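Local coordinates for fructose-bisphosphate aldolase (Slackia heliotrinireducens, PDB 4MOZ), which belongs to the DeoC/LacD family of aldolases and folds as a TIM barrel, a closed eight-stranded parallel sheet ringed by helices, at residues P2-R6 against D7-V11; A13-L16 against A17-E21; E56-D59 against I60-D64; Q121-D124 against I125-L129; R276-D279 against E280-L284. All coordinates share one frame; numbering follows the deposited sequence.

Contact 1: P2-R6 against D7-V11; sequences PKITR and DQVKV
The side-chain amide of Gln8 brings its carbonyl oxygen to Thr5: OE1 accepts from Thr5 N at 2.9 Å, with the donor tilted 25° from the carbonyl plane. This is the return half of a capping box, in which a side chain reaches back over a short 3-10 turn to the N-H ahead of it. Only this half is made here; Gln8 N donates to the backbone, Thr5 O, at 3.0 Å, and not to the threonine hydroxyl. Glutamine suits the place because its chain is long enough to bring an amide oxygen back to the N-H three residues earlier; with CG anti to the carbonyl carbon (chi1 -74°) and the chain straight beyond it, CG passes Thr5 OG1 at 3.5 Å and the amide lies beside Thr5. On another side of the turn, Ile4 CD1 meets Val9 CG2 at 3.9 Å; Val9 is buried, and Ile4 also rests on Met28 of helix 20-30. Arg6 is long enough to reach the same helix, its guanidinium salt-bridged to Asp25 and Glu21. The turn continues with Val9 N donating to Arg6 O at 3.1 Å. A water donates to both Arg6 O and Val9 O, each 2.9 Å away.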
loop_
_atom_site.group_PDB
_atom_site.type_symbol
_atom_site.label_atom_id
_atom_site.label_comp_id
_atom_site.label_asym_id
_atom_site.label_seq_id
_atom_site.Cartn_x
_atom_site.Cartn_y
_atom_site.Cartn_z
ATOM N N PRO C 2 29.626 14.025 -32.550
ATOM C CA PRO C 2 28.851 15.104 -33.161
ATOM C C PRO C 2 28.824 16.352 -32.287
ATOM O O PRO C 2 29.483 16.403 -31.248
ATOM C CB PRO C 2 27.430 14.520 -33.254
ATOM C CG PRO C 2 27.587 13.047 -33.097
ATOM C CD PRO C 2 28.792 12.855 -32.227
ATOM N N LYS C 3 28.066 17.349 -32.725
ATOM C CA LYS C 3 27.785 18.520 -31.915
ATOM C C LYS C 3 26.362 18.995 -32.161
ATOM O O LYS C 3 25.901 19.027 -33.302
ATOM C CB LYS C 3 28.774 19.643 -32.214
ATOM C CG LYS C 3 28.587 20.871 -31.338
ATOM C CD LYS C 3 29.702 21.879 -31.542
ATOM C CE LYS C 3 29.351 23.207 -30.893
ATOM N NZ LYS C 3 28.417 23.997 -31.741
ATOM N N ILE C 4 25.672 19.347 -31.081
ATOM C CA ILE C 4 24.356 19.969 -31.154
ATOM C C ILE C 4 24.393 21.296 -30.395
ATOM O O ILE C 4 25.229 21.492 -29.511
ATOM C CB ILE C 4 23.244 19.057 -30.581
ATOM C CG1 ILE C 4 23.563 18.640 -29.137
ATOM C CG2 ILE C 4 23.045 17.831 -31.466
ATOM C CD1 ILE C 4 22.353 18.254 -28.309
ATOM N N THR C 5 23.500 22.207 -30.758
ATOM C CA THR C 5 23.324 23.451 -30.014
ATOM C C THR C 5 22.113 23.306 -29.094
ATOM O O THR C 5 21.346 22.345 -29.219
ATOM C CB THR C 5 23.108 24.649 -30.956
ATOM O OG1 THR C 5 21.994 24.381 -31.819
ATOM C CG2 THR C 5 24.353 24.902 -31.802
ATOM N N ARG C 6 21.942 24.256 -28.177
ATOM C CA ARG C 6 20.806 24.251 -27.257
ATOM C C ARG C 6 19.472 24.182 -27.998
ATOM O O ARG C 6 18.600 23.396 -27.629
ATOM C CB ARG C 6 20.838 25.476 -26.348
ATOM C CG ARG C 6 21.975 25.479 -25.343
ATOM C CD ARG C 6 21.890 26.693 -24.434
ATOM N NE ARG C 6 20.746 26.638 -23.521
ATOM C CZ ARG C 6 20.762 26.055 -22.324
ATOM N NH1 ARG C 6 21.862 25.457 -21.882
ATOM N NH2 ARG C 6 19.672 26.062 -21.566
ATOM N N ASP C 7 19.335 24.987 -29.053
ATOM C CA ASP C 7 18.112 25.041 -29.864
ATOM C C ASP C 7 17.744 23.715 -30.535
ATOM O O ASP C 7 16.589 23.499 -30.897
ATOM C CB ASP C 7 18.220 26.144 -30.924
ATOM C CG ASP C 7 18.193 27.544 -30.323
ATOM O OD1 ASP C 7 18.394 27.695 -29.098
ATOM O OD2 ASP C 7 17.974 28.508 -31.086
ATOM N N GLN C 8 18.727 22.836 -30.702
ATOM C CA GLN C 8 18.499 21.533 -31.330
ATOM C C GLN C 8 17.970 20.458 -30.376
ATOM O O GLN C 8 17.562 19.382 -30.819
ATOM C CB GLN C 8 19.777 21.040 -31.996
ATOM C CG GLN C 8 20.122 21.760 -33.285
ATOM C CD GLN C 8 21.407 21.241 -33.882
ATOM O OE1 GLN C 8 22.493 21.592 -33.433
ATOM N NE2 GLN C 8 21.290 20.390 -34.893
ATOM N N VAL C 9 17.995 20.742 -29.076
ATOM C CA VAL C 9 17.429 19.841 -28.070
ATOM C C VAL C 9 15.901 19.886 -28.162
ATOM O O VAL C 9 15.293 20.943 -27.991
ATOM C CB VAL C 9 17.882 20.217 -26.633
ATOM C CG1 VAL C 9 17.211 19.329 -25.593
ATOM C CG2 VAL C 9 19.396 20.137 -26.498
ATOM N N LYS C 10 15.290 18.740 -28.453
ATOM C CA LYS C 10 13.833 18.627 -28.434
ATOM C C LYS C 10 13.324 18.454 -27.005
ATOM O O LYS C 10 13.533 17.413 -26.372
ATOM C CB LYS C 10 13.352 17.485 -29.331
ATOM C CG LYS C 10 13.302 17.857 -30.801
ATOM C CD LYS C 10 12.882 16.681 -31.662
ATOM C CE LYS C 10 13.028 17.022 -33.135
ATOM N NZ LYS C 10 12.958 15.805 -33.990
ATOM N N VAL C 11 12.673 19.495 -26.496
ATOM C CA VAL C 11 12.133 19.484 -25.148
ATOM C C VAL C 11 10.737 18.860 -25.184
ATOM O O VAL C 11 9.826 19.413 -25.814
ATOM C CB VAL C 11 12.093 20.908 -24.547
ATOM C CG1 VAL C 11 11.457 20.904 -23.163
ATOM C CG2 VAL C 11 13.496 21.502 -24.492
HETATM O O HOH W 1 15.717 23.770 -27.371
#

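Contact 2: A13-L16 against A17-E21; sequences ADVL and ADARE
Leu16 and Ala19 are the ends of a beta turn: Ala19 N donates to Leu16 O at 2.9 Å with an N-H...O angle of 155°. The torsions of Ala17 and Asp18 are close to those of a type I turn, and the chain passes from it directly into helix 20-30, bringing the CA atoms of Val15 and Arg20 within 6.1 Å. A weak bond from Arg20 N to Ala17 O continues the winding. Small alanines fit here: the methyl of Ala19 tucks in 3.6 Å from Leu16 O. Val15 approaches the same region with one branch, CG1, which stands anti to the backbone N (chi1 176°) and comes to 4.2 Å from Ala19 CB. Val15 also packs on His167 of helix 152-168. Leu16, partly exposed, presents its apolar chain to Ala130 of a second subunit, while Asp14 forms a salt bridge with Arg84 of that subunit, so the loop ahead of the helix takes part in the oligomer interface. Across the turn, the carboxylate of Asp18 folds back, leaving OD1 3.9 Å from Leu16 CB. From ahead of the turn, Val15 CG1 reaches across to within 4.0 Å of Arg20 CA.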
loop_
_atom_site.group_PDB
_atom_site.type_symbol
_atom_site.label_atom_id
_atom_site.label_comp_id
_atom_site.label_asym_id
_atom_site.label_seq_id
_atom_site.Cartn_x
_atom_site.Cartn_y
_atom_site.Cartn_z
ATOM N N ALA C 13 6.958 17.673 -23.967
ATOM C CA ALA C 13 5.879 18.530 -23.488
ATOM C C ALA C 13 5.570 18.375 -21.997
ATOM O O ALA C 13 4.768 19.139 -21.446
ATOM C CB ALA C 13 4.632 18.292 -24.318
ATOM N N ASP C 14 6.194 17.384 -21.355
ATOM C CA ASP C 14 6.044 17.185 -19.910
ATOM C C ASP C 14 7.133 17.901 -19.103
ATOM O O ASP C 14 7.133 17.857 -17.870
ATOM C CB ASP C 14 5.965 15.691 -19.548
ATOM C CG ASP C 14 7.189 14.900 -19.996
ATOM O OD1 ASP C 14 7.962 15.401 -20.835
ATOM O OD2 ASP C 14 7.380 13.762 -19.511
ATOM N N VAL C 15 8.061 18.550 -19.803
ATOM C CA VAL C 15 9.022 19.447 -19.162
ATOM C C VAL C 15 8.387 20.829 -19.117
ATOM O O VAL C 15 8.217 21.478 -20.153
ATOM C CB VAL C 15 10.369 19.503 -19.913
ATOM C CG1 VAL C 15 11.298 20.528 -19.272
ATOM C CG2 VAL C 15 11.029 18.133 -19.949
ATOM N N LEU C 16 8.035 21.272 -17.916
ATOM C CA LEU C 16 7.245 22.487 -17.733
ATOM C C LEU C 16 8.039 23.741 -18.078
ATOM O O LEU C 16 9.274 23.718 -18.090
ATOM C CB LEU C 16 6.697 22.564 -16.301
ATOM C CG LEU C 16 6.017 21.307 -15.730
ATOM C CD1 LEU C 16 5.600 21.530 -14.286
ATOM C CD2 LEU C 16 4.823 20.866 -16.569
ATOM N N ALA C 17 7.318 24.824 -18.359
ATOM C CA ALA C 17 7.916 26.094 -18.777
ATOM C C ALA C 17 9.089 26.544 -17.898
ATOM O O ALA C 17 10.147 26.911 -18.413
ATOM C CB ALA C 17 6.852 27.185 -18.853
ATOM N N ASP C 18 8.909 26.497 -16.579
ATOM C CA ASP C 18 9.944 26.967 -15.655
ATOM C C ASP C 18 11.050 25.939 -15.374
ATOM O O ASP C 18 11.934 26.181 -14.549
ATOM C CB ASP C 18 9.319 27.487 -14.349
ATOM C CG ASP C 18 8.651 26.387 -13.524
ATOM O OD1 ASP C 18 8.452 25.259 -14.033
ATOM O OD2 ASP C 18 8.315 26.659 -12.352
ATOM N N ALA C 19 10.997 24.801 -16.063
ATOM C CA ALA C 19 12.040 23.776 -15.948
ATOM C C ALA C 19 12.814 23.587 -17.257
ATOM O O ALA C 19 13.799 22.843 -17.307
ATOM C CB ALA C 19 11.435 22.456 -15.489
ATOM N N ARG C 20 12.362 24.275 -18.304
ATOM C CA ARG C 20 12.888 24.124 -19.664
ATOM C C ARG C 20 14.397 24.348 -19.802
ATOM O O ARG C 20 15.094 23.508 -20.382
ATOM C CB ARG C 20 12.131 25.047 -20.620
ATOM C CG ARG C 20 12.559 24.929 -22.069
ATOM C CD ARG C 20 11.756 25.869 -22.954
ATOM N NE ARG C 20 12.022 25.609 -24.368
ATOM C CZ ARG C 20 11.372 24.712 -25.106
ATOM N NH1 ARG C 20 10.397 23.977 -24.576
ATOM N NH2 ARG C 20 11.700 24.549 -26.382
ATOM N N GLU C 21 14.893 25.474 -19.285
ATOM C CA GLU C 21 16.318 25.805 -19.390
ATOM C C GLU C 21 17.179 24.811 -18.619
ATOM O O GLU C 21 18.238 24.406 -19.096
ATOM C CB GLU C 21 16.605 27.246 -18.941
ATOM C CG GLU C 21 15.891 28.318 -19.758
ATOM C CD GLU C 21 16.050 28.143 -21.267
ATOM O OE1 GLU C 21 17.196 28.127 -21.762
ATOM O OE2 GLU C 21 15.020 28.026 -21.964
#

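Contact 3: E56-D59 against I60-D64; sequences EGID and ISDSD
Two first torsions bring Asp59 and Ser61 together. In Asp59, CG stands anti to the backbone N (chi1 -167°), which carries the carboxylate forward along the chain; in Ser61, OG sits between its own backbone N and carbonyl carbon (chi1 64°) and so points back. The result is a double grip on one oxygen. Asp59 OD2 accepts from Ser61 OG at 2.6 Å and from Ser61 N at 3.0 Å, and the two donors come from opposite faces of the carboxylate plane, the hydroxyl on the anti side and the amide from above it. Donors on both faces of OD2 probably limit rotation of the carboxylate. Aspartate suits this position because its short chain sets an acceptor level with the N-H two residues on, and serine adds a second donor beside that N-H. The backbone makes a bond of its own, from Asp62 N to Asp59 O at 2.9 Å. One residue further along, Ser63 OG donates to Ile60 O at 2.7 Å, nearly along the C=O axis, and Ser63 N shares that acceptor. Ile58 brings its CG2 branch 3.8 Å from Asp62 CB, flanking the stem of a buried side chain whose OD2 is hydrogen-bonded to His274. Backbone bonds between Asp59 and Gln275 tie this loop to the region just ahead of helix 278-294. The bond from Ser61 N to Asp59 OD2 defines an Asx turn, here opening a short 3-10 segment in the loop that leads to helix 66-74.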
loop_
_atom_site.group_PDB
_atom_site.type_symbol
_atom_site.label_atom_id
_atom_site.label_comp_id
_atom_site.label_asym_id
_atom_site.label_seq_id
_atom_site.Cartn_x
_atom_site.Cartn_y
_atom_site.Cartn_z
ATOM N N GLU C 56 39.101 -13.024 -9.419
ATOM C CA GLU C 56 40.076 -13.301 -10.470
ATOM C C GLU C 56 39.788 -12.485 -11.730
ATOM O O GLU C 56 38.648 -12.431 -12.202
ATOM C CB GLU C 56 40.098 -14.791 -10.799
ATOM C CG GLU C 56 41.329 -15.228 -11.577
ATOM C CD GLU C 56 41.248 -16.665 -12.061
ATOM O OE1 GLU C 56 40.440 -17.446 -11.509
ATOM O OE2 GLU C 56 42.003 -17.016 -12.996
ATOM N N GLY C 57 40.829 -11.843 -12.255
ATOM C CA GLY C 57 40.722 -11.035 -13.468
ATOM C C GLY C 57 40.177 -9.638 -13.233
ATOM O O GLY C 57 39.882 -8.914 -14.184
ATOM N N ILE C 58 40.037 -9.262 -11.965
ATOM C CA ILE C 58 39.592 -7.925 -11.589
ATOM C C ILE C 58 40.729 -7.249 -10.830
ATOM O O ILE C 58 41.235 -7.794 -9.848
ATOM C CB ILE C 58 38.313 -7.970 -10.716
ATOM C CG1 ILE C 58 37.174 -8.672 -11.468
ATOM C CG2 ILE C 58 37.898 -6.562 -10.291
ATOM C CD1 ILE C 58 36.023 -9.131 -10.596
ATOM N N ASP C 59 41.133 -6.069 -11.292
ATOM C CA ASP C 59 42.213 -5.327 -10.653
ATOM C C ASP C 59 41.890 -5.038 -9.190
ATOM O O ASP C 59 40.762 -4.663 -8.855
ATOM C CB ASP C 59 42.489 -4.016 -11.390
ATOM C CG ASP C 59 43.795 -3.377 -10.961
ATOM O OD1 ASP C 59 44.848 -3.748 -11.518
ATOM O OD2 ASP C 59 43.770 -2.503 -10.067
ATOM N N ILE C 60 42.895 -5.210 -8.331
ATOM C CA ILE C 60 42.754 -4.980 -6.892
ATOM C C ILE C 60 42.226 -3.581 -6.528
ATOM O O ILE C 60 41.555 -3.419 -5.510
ATOM C CB ILE C 60 44.061 -5.317 -6.120
ATOM C CG1 ILE C 60 43.818 -5.346 -4.603
ATOM C CG2 ILE C 60 45.199 -4.370 -6.495
ATOM C CD1 ILE C 60 42.769 -6.347 -4.156
ATOM N N SER C 61 42.503 -2.584 -7.366
ATOM C CA SER C 61 42.010 -1.225 -7.112
ATOM C C SER C 61 40.478 -1.109 -7.193
ATOM O O SER C 61 39.900 -0.186 -6.620
ATOM C CB SER C 61 42.688 -0.207 -8.038
ATOM O OG SER C 61 42.366 -0.456 -9.396
ATOM N N ASP C 62 39.829 -2.049 -7.882
ATOM C CA ASP C 62 38.359 -2.061 -7.999
ATOM C C ASP C 62 37.629 -2.448 -6.699
ATOM O O ASP C 62 36.413 -2.256 -6.575
ATOM C CB ASP C 62 37.913 -2.975 -9.147
ATOM C CG ASP C 62 36.539 -2.606 -9.695
ATOM O OD1 ASP C 62 36.094 -1.450 -9.504
ATOM O OD2 ASP C 62 35.903 -3.472 -10.337
ATOM N N SER C 63 38.368 -2.983 -5.730
ATOM C CA SER C 63 37.787 -3.318 -4.436
ATOM C C SER C 63 37.524 -2.079 -3.566
ATOM O O SER C 63 36.800 -2.160 -2.583
ATOM C CB SER C 63 38.660 -4.330 -3.695
ATOM O OG SER C 63 39.916 -3.766 -3.393
ATOM N N ASP C 64 38.104 -0.940 -3.929
ATOM C CA ASP C 64 37.811 0.327 -3.255
ATOM C C ASP C 64 36.833 1.123 -4.122
ATOM O O ASP C 64 37.138 1.425 -5.269
ATOM C CB ASP C 64 39.104 1.125 -3.021
ATOM C CG ASP C 64 38.890 2.407 -2.206
ATOM O OD1 ASP C 64 37.750 2.903 -2.075
ATOM O OD2 ASP C 64 39.896 2.932 -1.691
#

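Contact 4: Q121-D124 against I125-L129; sequences QLHD and IEAVL
Asp124 folds its side chain over the start of a helix: with CG between the backbone N and the carbonyl carbon (chi1 59°), it brings OD1 2.9 Å from Ala127 N, which approaches almost head-on to the C-O bond. His123 takes a similar first torsion, which turns its ring toward the helix. There ND1 donates to Asp124 O at 3.1 Å in an almost straight bond (176°) lying in the ring plane, while CE1 puts the ring edge against Val128 CG2 at 3.6 Å, the two side chains crossing at about a right angle. Asp124 is thus a classic N-cap residue, short enough to accept from the N-H three positions on, at the head of helix 125-132 of the barrel. Gln121, its chain extended, sends NE2 to His123 O at 2.8 Å and shares a water with Ile125 N, 2.7 Å from it. Glu126 bends at its second torsion, so its carboxylate comes back beside Asp124; OE1 and Asp124 OD2 are 3.8 Å apart, a closeness of like charges probably offset in part by the helix N-terminus and by a further hydrogen bond to Asp124 OD2. Gln161 of a third subunit accepts from Asp124 N through OE1.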
loop_
_atom_site.group_PDB
_atom_site.type_symbol
_atom_site.label_atom_id
_atom_site.label_comp_id
_atom_site.label_asym_id
_atom_site.label_seq_id
_atom_site.Cartn_x
_atom_site.Cartn_y
_atom_site.Cartn_z
ATOM N N GLN C 121 11.960 1.173 -6.145
ATOM C CA GLN C 121 12.431 2.534 -5.942
ATOM C C GLN C 121 12.923 2.648 -4.503
ATOM O O GLN C 121 12.222 2.272 -3.571
ATOM C CB GLN C 121 11.327 3.547 -6.218
ATOM C CG GLN C 121 11.819 4.985 -6.162
ATOM C CD GLN C 121 10.784 5.981 -6.647
ATOM O OE1 GLN C 121 9.933 5.653 -7.479
ATOM N NE2 GLN C 121 10.855 7.208 -6.137
ATOM N N LEU C 122 14.140 3.151 -4.336
ATOM C CA LEU C 122 14.825 3.112 -3.046
ATOM C C LEU C 122 14.477 4.277 -2.132
ATOM O O LEU C 122 14.665 4.186 -0.927
ATOM C CB LEU C 122 16.339 3.031 -3.256
ATOM C CG LEU C 122 16.835 1.812 -4.039
ATOM C CD1 LEU C 122 18.315 1.944 -4.385
ATOM C CD2 LEU C 122 16.563 0.512 -3.288
ATOM N N HIS C 123 13.961 5.360 -2.706
ATOM C CA HIS C 123 13.607 6.571 -1.957
ATOM C C HIS C 123 12.828 7.465 -2.872
ATOM O O HIS C 123 12.799 7.236 -4.076
ATOM C CB HIS C 123 14.870 7.296 -1.490
ATOM C CG HIS C 123 15.923 7.403 -2.565
ATOM N ND1 HIS C 123 15.859 8.316 -3.554
ATOM C CD2 HIS C 123 17.062 6.636 -2.809
ATOM C CE1 HIS C 123 16.909 8.155 -4.380
ATOM N NE2 HIS C 123 17.643 7.125 -3.924
ATOM N N ASP C 124 12.202 8.504 -2.332
ATOM C CA ASP C 124 11.459 9.435 -3.179
ATOM C C ASP C 124 12.384 10.355 -3.992
ATOM O O ASP C 124 13.594 10.438 -3.730
ATOM C CB ASP C 124 10.429 10.240 -2.368
ATOM C CG ASP C 124 11.057 11.062 -1.244
ATOM O OD1 ASP C 124 12.250 11.438 -1.330
ATOM O OD2 ASP C 124 10.339 11.347 -0.265
ATOM N N ILE C 125 11.806 11.035 -4.979
ATOM C CA ILE C 125 12.554 11.971 -5.807
ATOM C C ILE C 125 13.063 13.157 -4.985
ATOM O O ILE C 125 14.146 13.674 -5.245
ATOM C CB ILE C 125 11.740 12.441 -7.038
ATOM C CG1 ILE C 125 12.634 13.220 -8.014
ATOM C CG2 ILE C 125 10.507 13.247 -6.623
ATOM C CD1 ILE C 125 12.030 13.408 -9.392
ATOM N N GLU C 126 12.285 13.559 -3.982
ATOM C CA GLU C 126 12.635 14.683 -3.114
ATOM C C GLU C 126 14.011 14.528 -2.470
ATOM O O GLU C 126 14.722 15.513 -2.293
ATOM C CB GLU C 126 11.559 14.897 -2.040
ATOM C CG GLU C 126 10.289 15.584 -2.539
ATOM C CD GLU C 126 9.304 14.647 -3.232
ATOM O OE1 GLU C 126 9.579 13.433 -3.363
ATOM O OE2 GLU C 126 8.231 15.132 -3.647
ATOM N N ALA C 127 14.384 13.294 -2.134
ATOM C CA ALA C 127 15.714 13.001 -1.589
ATOM C C ALA C 127 16.822 13.425 -2.558
ATOM O O ALA C 127 17.853 13.964 -2.141
ATOM C CB ALA C 127 15.842 11.522 -1.252
ATOM N N VAL C 128 16.598 13.187 -3.849
ATOM C CA VAL C 128 17.560 13.541 -4.891
ATOM C C VAL C 128 17.588 15.058 -5.109
ATOM O O VAL C 128 18.658 15.647 -5.300
ATOM C CB VAL C 128 17.253 12.805 -6.212
ATOM C CG1 VAL C 128 18.255 13.187 -7.294
ATOM C CG2 VAL C 128 17.255 11.296 -6.000
ATOM N N LEU C 129 16.409 15.676 -5.066
ATOM C CA LEU C 129 16.264 17.126 -5.207
ATOM C C LEU C 129 16.988 17.886 -4.101
ATOM O O LEU C 129 17.595 18.928 -4.356
ATOM C CB LEU C 129 14.783 17.512 -5.209
ATOM C CG LEU C 129 14.009 17.616 -6.530
ATOM C CD1 LEU C 129 14.425 16.571 -7.559
ATOM C CD2 LEU C 129 12.508 17.562 -6.272
HETATM O O HOH W 2 9.345 10.091 -5.753
#

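Contact 5: R276-D279 against E280-L284; sequences RSLD and EAVRL
Arg276 stretches its chain obliquely across Glu280, with CD 3.3 Å from the carboxylate atom OE2. At the far end, NH2 makes a salt bridge to Glu280 OE2 at 2.5 Å, a short value that deserves caution. The oxygen lies in the guanidinium plane, although that plane and the carboxylate are turned 51° apart. Arginine and glutamate suit the pairing because both chains run extended and are long enough to meet across four residues, from just ahead of the helix to its first turn. Leu284 crosses the arginine at about a right angle, its CD2 3.5 Å from Arg276 NE. Ser277, the N-cap residue, receives Ala281 N at its carbonyl O at 2.8 Å. Further round, Leu278 and Val282 lie side by side, CD1 to CG2 4.1 Å. Arg283 folds back at chi3, placing CG 3.4 Å from Asp279 O and one guanidinium face over that oxygen, while NE bonds to Phe305 O. The start of helix 278-294 and the residues before it lie among three helices: Leu278 and Val282 pack on helix 66-74, Arg276 and Glu280 on Phe305 of helix 298-305, and Leu284 on Ile273 of helix 271-274.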
loop_
_atom_site.group_PDB
_atom_site.type_symbol
_atom_site.label_atom_id
_atom_site.label_comp_id
_atom_site.label_asym_id
_atom_site.label_seq_id
_atom_site.Cartn_x
_atom_site.Cartn_y
_atom_site.Cartn_z
ATOM N N ARG C 276 39.357 -2.784 -14.561
ATOM C CA ARG C 276 40.730 -2.505 -14.970
ATOM C C ARG C 276 41.403 -1.565 -13.977
ATOM O O ARG C 276 40.726 -0.901 -13.188
ATOM C CB ARG C 276 40.748 -1.883 -16.371
ATOM C CG ARG C 276 40.218 -2.796 -17.461
ATOM C CD ARG C 276 39.973 -2.030 -18.749
ATOM N NE ARG C 276 39.130 -2.790 -19.667
ATOM C CZ ARG C 276 39.578 -3.617 -20.610
ATOM N NH1 ARG C 276 38.715 -4.258 -21.382
ATOM N NH2 ARG C 276 40.879 -3.806 -20.786
ATOM N N SER C 277 42.732 -1.508 -14.024
ATOM C CA SER C 277 43.501 -0.556 -13.222
ATOM C C SER C 277 43.107 0.864 -13.602
ATOM O O SER C 277 42.634 1.099 -14.714
ATOM C CB SER C 277 45.001 -0.755 -13.449
ATOM O OG SER C 277 45.366 -0.397 -14.774
ATOM N N LEU C 278 43.308 1.805 -12.684
ATOM C CA LEU C 278 42.894 3.195 -12.887
ATOM C C LEU C 278 43.348 3.760 -14.240
ATOM O O LEU C 278 42.533 4.304 -14.987
ATOM C CB LEU C 278 43.353 4.084 -11.718
ATOM C CG LEU C 278 42.995 5.579 -11.734
ATOM C CD1 LEU C 278 41.491 5.813 -11.842
ATOM C CD2 LEU C 278 43.562 6.287 -10.510
ATOM N N ASP C 279 44.632 3.606 -14.564
ATOM C CA ASP C 279 45.179 4.132 -15.822
ATOM C C ASP C 279 44.484 3.554 -17.060
ATOM O O ASP C 279 44.058 4.303 -17.941
ATOM C CB ASP C 279 46.697 3.918 -15.901
ATOM C CG ASP C 279 47.474 4.807 -14.930
ATOM O OD1 ASP C 279 46.959 5.870 -14.513
ATOM O OD2 ASP C 279 48.616 4.436 -14.583
ATOM N N GLU C 280 44.361 2.228 -17.106
ATOM C CA GLU C 280 43.742 1.531 -18.235
ATOM C C GLU C 280 42.251 1.842 -18.344
ATOM O O GLU C 280 41.728 2.020 -19.445
ATOM C CB GLU C 280 43.967 0.020 -18.122
ATOM C CG GLU C 280 43.555 -0.768 -19.358
ATOM C CD GLU C 280 43.873 -2.244 -19.250
ATOM O OE1 GLU C 280 44.996 -2.593 -18.832
ATOM O OE2 GLU C 280 43.004 -3.068 -19.588
ATOM N N ALA C 281 41.583 1.903 -17.193
ATOM C CA ALA C 281 40.165 2.231 -17.103
ATOM C C ALA C 281 39.899 3.606 -17.692
ATOM O O ALA C 281 39.007 3.764 -18.532
ATOM C CB ALA C 281 39.703 2.177 -15.654
ATOM N N VAL C 282 40.683 4.588 -17.245
ATOM C CA VAL C 282 40.632 5.951 -17.769
ATOM C C VAL C 282 40.813 5.957 -19.295
ATOM O O VAL C 282 40.036 6.590 -20.016
ATOM C CB VAL C 282 41.669 6.858 -17.063
ATOM C CG1 VAL C 282 41.910 8.146 -17.833
ATOM C CG2 VAL C 282 41.217 7.179 -15.647
ATOM N N ARG C 283 41.811 5.226 -19.782
ATOM C CA ARG C 283 42.060 5.133 -21.225
ATOM C C ARG C 283 40.894 4.516 -22.002
ATOM O O ARG C 283 40.627 4.920 -23.134
ATOM C CB ARG C 283 43.359 4.375 -21.527
ATOM C CG ARG C 283 44.627 5.131 -21.145
ATOM C CD ARG C 283 45.864 4.571 -21.836
ATOM N NE ARG C 283 46.001 3.124 -21.673
ATOM C CZ ARG C 283 46.650 2.531 -20.674
ATOM N NH1 ARG C 283 47.235 3.254 -19.725
ATOM N NH2 ARG C 283 46.716 1.206 -20.625
ATOM N N LEU C 284 40.204 3.547 -21.398
ATOM C CA LEU C 284 39.049 2.930 -22.049
ATOM C C LEU C 284 37.864 3.892 -22.143
ATOM O O LEU C 284 37.185 3.932 -23.169
ATOM C CB LEU C 284 38.650 1.604 -21.388
ATOM C CG LEU C 284 37.470 0.854 -22.027
ATOM C CD1 LEU C 284 37.712 0.523 -23.494
ATOM C CD2 LEU C 284 37.136 -0.408 -21.247
HETATM O O HOH W 3 44.037 -3.209 -16.028
#

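Overall arrangement
Four of the five contacts form two neighbouring pairs, and contact 3 lies across the chain's centre from both contacts 1 and 2. Contacts 1 and 2, with centres 15 Å apart, follow each other in the N-terminal loop and touch where Val11 CB packs 3.5 Å from Arg20 NH1. Contacts 3 and 5, distant in sequence, have centres only 12 Å apart and meet where Asp59 OD1 lies 3.6 Å from Ser277 CB. The centres of contacts 2 and 3 are about 43 Å apart. Contact 4 lies nearer contact 2, about 20 Å between centres, and borders a third subunit, which contact 3 also touches, whereas contact 2 borders a second.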